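Local coordinates for protein aminopeptidase P; XAA-pro aminopeptidase (Streptococcus thermophilus, PDB 3IL0) that probably acts as a metal-dependent aminopeptidase of the M24B family, represented here by its creatinase/prolidase-type N-terminal domain without the catalytic one, at residues T40-F45 against R51-D56. Residues are numbered along the deposited sequence; the frame is centred on the assembly and turned at random.
Sequences TNATVF and RLFLTD
Thr43 and Leu54 exchange two backbone hydrogen bonds, Thr43 N to Leu54 O at 2.9 Å and Leu54 N to Thr43 O at 2.7 Å. Nearer the turn, Phe45 and Leu52 form a second hydrogen-bonded pair, with Leu52 N 2.9 Å from Phe45 O. Between these pairs Val44 faces Phe53 as a non-hydrogen-bonded pair, and Val44 CA sits 3.3 Å from Leu52 O in a CA-H...O contact.

At the open end of this ladder a side chain does the bonding. The hydroxyl of Thr55 donates to Asn41 O, OG1 to O 2.7 Å, arriving almost head-on to the carbonyl (C=O...donor angle 161°). With OG1 anti to Thr55 N (chi1 -169°), the hydroxyl is swung across to the Asn41 carbonyl.

These are the arms of an antiparallel beta hairpin, 42-47 and 51-55, inside the mixed sheet of the creatinase/prolidase N-terminal domain. Strand 22-25 flanks the first arm and strand 71-74 the second, so both are interior strands.

The apolar contacts divide between the two faces of the sheet. On one, the Phe53 ring lies alongside Val44 CG2, which is 4.1 Å from CD1 of Phe53; the Ala42 methyl is modelled too close to the ring for its fit to be trusted. Ile31 of helix 28-35 packs on all three residues, and Phe37 meets the Phe53 ring edge-to-face. On the other, Leu52 CD1 approaches Phe45 CD2 at 4.2 Å, obliquely to the ring, while Leu54 CD1 rests near Phe45 CB and 3.5 Å from Thr43 O. Helix 78-88 covers this side, Ile82 and Val86 meeting Phe45 and Phe85 meeting Leu52.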
ATOM      1  N   THR A  40      12.265  -7.033  -2.071  1.00 55.82           N
ATOM      2  CA  THR A  40      11.572  -7.724  -0.977  1.00 54.89           C
ATOM      3  C   THR A  40      11.479  -6.894   0.313  1.00 54.02           C
ATOM      4  O   THR A  40      11.076  -7.399   1.365  1.00 53.83           O
ATOM      5  CB  THR A  40      12.293  -9.028  -0.666  1.00 55.07           C
ATOM      6  OG1 THR A  40      13.544  -8.728  -0.032  1.00 55.56           O
ATOM      7  CG2 THR A  40      12.553  -9.796  -1.946  1.00 54.36           C
ATOM      8  N   ASN A  41      11.844  -5.622   0.235  1.00 52.92           N
ATOM      9  CA  ASN A  41      11.627  -4.741   1.367  1.00 52.40           C
ATOM     10  C   ASN A  41      11.083  -3.341   1.021  1.00 50.39           C
ATOM     11  O   ASN A  41      11.701  -2.292   1.303  1.00 50.52           O
ATOM     12  CB  ASN A  41      12.882  -4.688   2.209  1.00 53.17           C
ATOM     13  CG  ASN A  41      12.591  -5.048   3.632  1.00 55.57           C
ATOM     14  OD1 ASN A  41      11.821  -4.337   4.317  1.00 57.30           O
ATOM     15  ND2 ASN A  41      13.150  -6.185   4.085  1.00 56.70           N
ATOM     16  N   ALA A  42       9.919  -3.379   0.371  1.00 47.53           N
ATOM     17  CA  ALA A  42       9.078  -2.221   0.131  1.00 45.24           C
ATOM     18  C   ALA A  42       7.672  -2.541   0.698  1.00 43.00           C
ATOM     19  O   ALA A  42       7.276  -3.715   0.738  1.00 42.99           O
ATOM     20  CB  ALA A  42       9.009  -1.903  -1.371  1.00 44.84           C
ATOM     21  N   THR A  43       6.956  -1.503   1.177  1.00 39.93           N
ATOM     22  CA  THR A  43       5.510  -1.583   1.489  1.00 36.65           C
ATOM     23  C   THR A  43       4.892  -0.470   0.682  1.00 33.77           C
ATOM     24  O   THR A  43       5.495   0.618   0.521  1.00 34.43           O
ATOM     25  CB  THR A  43       5.182  -1.367   3.007  1.00 37.15           C
ATOM     26  OG1 THR A  43       5.823  -2.375   3.811  1.00 37.47           O
ATOM     27  CG2 THR A  43       3.616  -1.405   3.308  1.00 36.32           C
ATOM     28  N   VAL A  44       3.701  -0.724   0.169  1.00 29.93           N
ATOM     29  CA  VAL A  44       2.935   0.299  -0.540  1.00 26.70           C
ATOM     30  C   VAL A  44       1.641   0.564   0.204  1.00 24.78           C
ATOM     31  O   VAL A  44       1.021  -0.362   0.771  1.00 24.43           O
ATOM     32  CB  VAL A  44       2.697  -0.140  -1.979  1.00 26.57           C
ATOM     33  CG1 VAL A  44       1.565   0.659  -2.672  1.00 23.23           C
ATOM     34  CG2 VAL A  44       4.009  -0.069  -2.700  1.00 25.91           C
ATOM     35  N   PHE A  45       1.233   1.822   0.214  1.00 22.37           N
ATOM     36  CA  PHE A  45       0.024   2.180   0.857  1.00 21.91           C
ATOM     37  C   PHE A  45      -0.611   3.249  -0.025  1.00 23.40           C
ATOM     38  O   PHE A  45      -0.090   4.345  -0.099  1.00 23.27           O
ATOM     39  CB  PHE A  45       0.302   2.698   2.283  1.00 21.32           C
ATOM     40  CG  PHE A  45      -0.952   2.971   3.094  1.00 18.81           C
ATOM     41  CD1 PHE A  45      -1.655   1.941   3.653  1.00 21.15           C
ATOM     42  CD2 PHE A  45      -1.419   4.250   3.270  1.00 20.65           C
ATOM     43  CE1 PHE A  45      -2.810   2.180   4.396  1.00 25.27           C
ATOM     44  CE2 PHE A  45      -2.600   4.531   4.032  1.00 20.94           C
ATOM     45  CZ  PHE A  45      -3.278   3.492   4.598  1.00 25.44           C
ATOM     46  N   ARG A  51      -0.080   8.028  -2.798  1.00 33.03           N
ATOM     47  CA  ARG A  51       0.542   6.777  -3.065  1.00 33.86           C
ATOM     48  C   ARG A  51       1.838   6.820  -2.305  1.00 33.78           C
ATOM     49  O   ARG A  51       2.687   7.682  -2.579  1.00 35.42           O
ATOM     50  CB  ARG A  51       0.804   6.624  -4.548  1.00 34.87           C
ATOM     51  CG  ARG A  51      -0.443   6.726  -5.401  1.00 36.69           C
ATOM     52  CD  ARG A  51      -0.191   6.185  -6.782  1.00 41.23           C
ATOM     53  NE  ARG A  51      -1.312   6.590  -7.615  1.00 45.75           N
ATOM     54  CZ  ARG A  51      -1.344   7.665  -8.394  1.00 48.36           C
ATOM     55  NH1 ARG A  51      -0.286   8.449  -8.536  1.00 49.14           N
ATOM     56  NH2 ARG A  51      -2.455   7.938  -9.052  1.00 51.68           N
ATOM     57  N   LEU A  52       2.005   5.904  -1.354  1.00 32.63           N
ATOM     58  CA  LEU A  52       3.206   5.848  -0.565  1.00 32.49           C
ATOM     59  C   LEU A  52       4.011   4.617  -0.890  1.00 34.01           C
ATOM     60  O   LEU A  52       3.482   3.503  -1.044  1.00 33.27           O
ATOM     61  CB  LEU A  52       2.855   5.840   0.913  1.00 31.75           C
ATOM     62  CG  LEU A  52       2.023   6.985   1.482  1.00 30.54           C
ATOM     63  CD1 LEU A  52       1.930   6.827   2.993  1.00 25.70           C
ATOM     64  CD2 LEU A  52       2.625   8.405   1.046  1.00 28.17           C
ATOM     65  N   PHE A  53       5.315   4.807  -0.969  1.00 35.78           N
ATOM     66  CA  PHE A  53       6.230   3.682  -1.134  1.00 37.18           C
ATOM     67  C   PHE A  53       7.170   3.746   0.041  1.00 37.99           C
ATOM     68  O   PHE A  53       7.829   4.771   0.243  1.00 38.17           O
ATOM     69  CB  PHE A  53       7.009   3.813  -2.469  1.00 37.46           C
ATOM     70  CG  PHE A  53       7.993   2.703  -2.709  1.00 39.31           C
ATOM     71  CD1 PHE A  53       7.669   1.643  -3.548  1.00 41.49           C
ATOM     72  CD2 PHE A  53       9.244   2.710  -2.085  1.00 42.02           C
ATOM     73  CE1 PHE A  53       8.572   0.617  -3.773  1.00 42.07           C
ATOM     74  CE2 PHE A  53      10.137   1.679  -2.274  1.00 42.26           C
ATOM     75  CZ  PHE A  53       9.810   0.634  -3.139  1.00 42.28           C
ATOM     76  N   LEU A  54       7.264   2.675   0.814  1.00 39.33           N
ATOM     77  CA  LEU A  54       8.029   2.756   2.038  1.00 40.61           C
ATOM     78  C   LEU A  54       9.163   1.750   2.021  1.00 42.43           C
ATOM     79  O   LEU A  54       8.937   0.547   1.859  1.00 42.22           O
ATOM     80  CB  LEU A  54       7.113   2.581   3.286  1.00 40.50           C
ATOM     81  CG  LEU A  54       5.911   3.543   3.429  1.00 39.10           C
ATOM     82  CD1 LEU A  54       4.614   2.865   3.090  1.00 36.67           C
ATOM     83  CD2 LEU A  54       5.824   4.097   4.813  1.00 37.70           C
ATOM     84  N   THR A  55      10.380   2.250   2.222  1.00 44.97           N
ATOM     85  CA  THR A  55      11.550   1.383   2.335  1.00 46.99           C
ATOM     86  C   THR A  55      12.657   1.924   3.292  1.00 49.23           C
ATOM     87  O   THR A  55      12.601   3.060   3.773  1.00 48.90           O
ATOM     88  CB  THR A  55      12.095   1.091   0.930  1.00 46.69           C
ATOM     89  OG1 THR A  55      13.060   0.046   1.006  1.00 46.37           O
ATOM     90  CG2 THR A  55      12.692   2.336   0.313  1.00 45.33           C
ATOM     91  N   ASP A  56      13.629   1.064   3.586  1.00 52.62           N
ATOM     92  CA  ASP A  56      14.824   1.408   4.400  1.00 55.28           C
ATOM     93  C   ASP A  56      15.855   2.314   3.684  1.00 56.89           C
ATOM     94  O   ASP A  56      15.695   2.674   2.494  1.00 56.99           O
ATOM     95  CB  ASP A  56      15.539   0.135   4.859  1.00 55.42           C
ATOM     96  CG  ASP A  56      16.083  -0.674   3.690  1.00 57.85           C
ATOM     97  OD1 ASP A  56      16.584  -0.063   2.704  1.00 57.48           O
ATOM     98  OD2 ASP A  56      15.997  -1.931   3.753  1.00 61.27           O
TER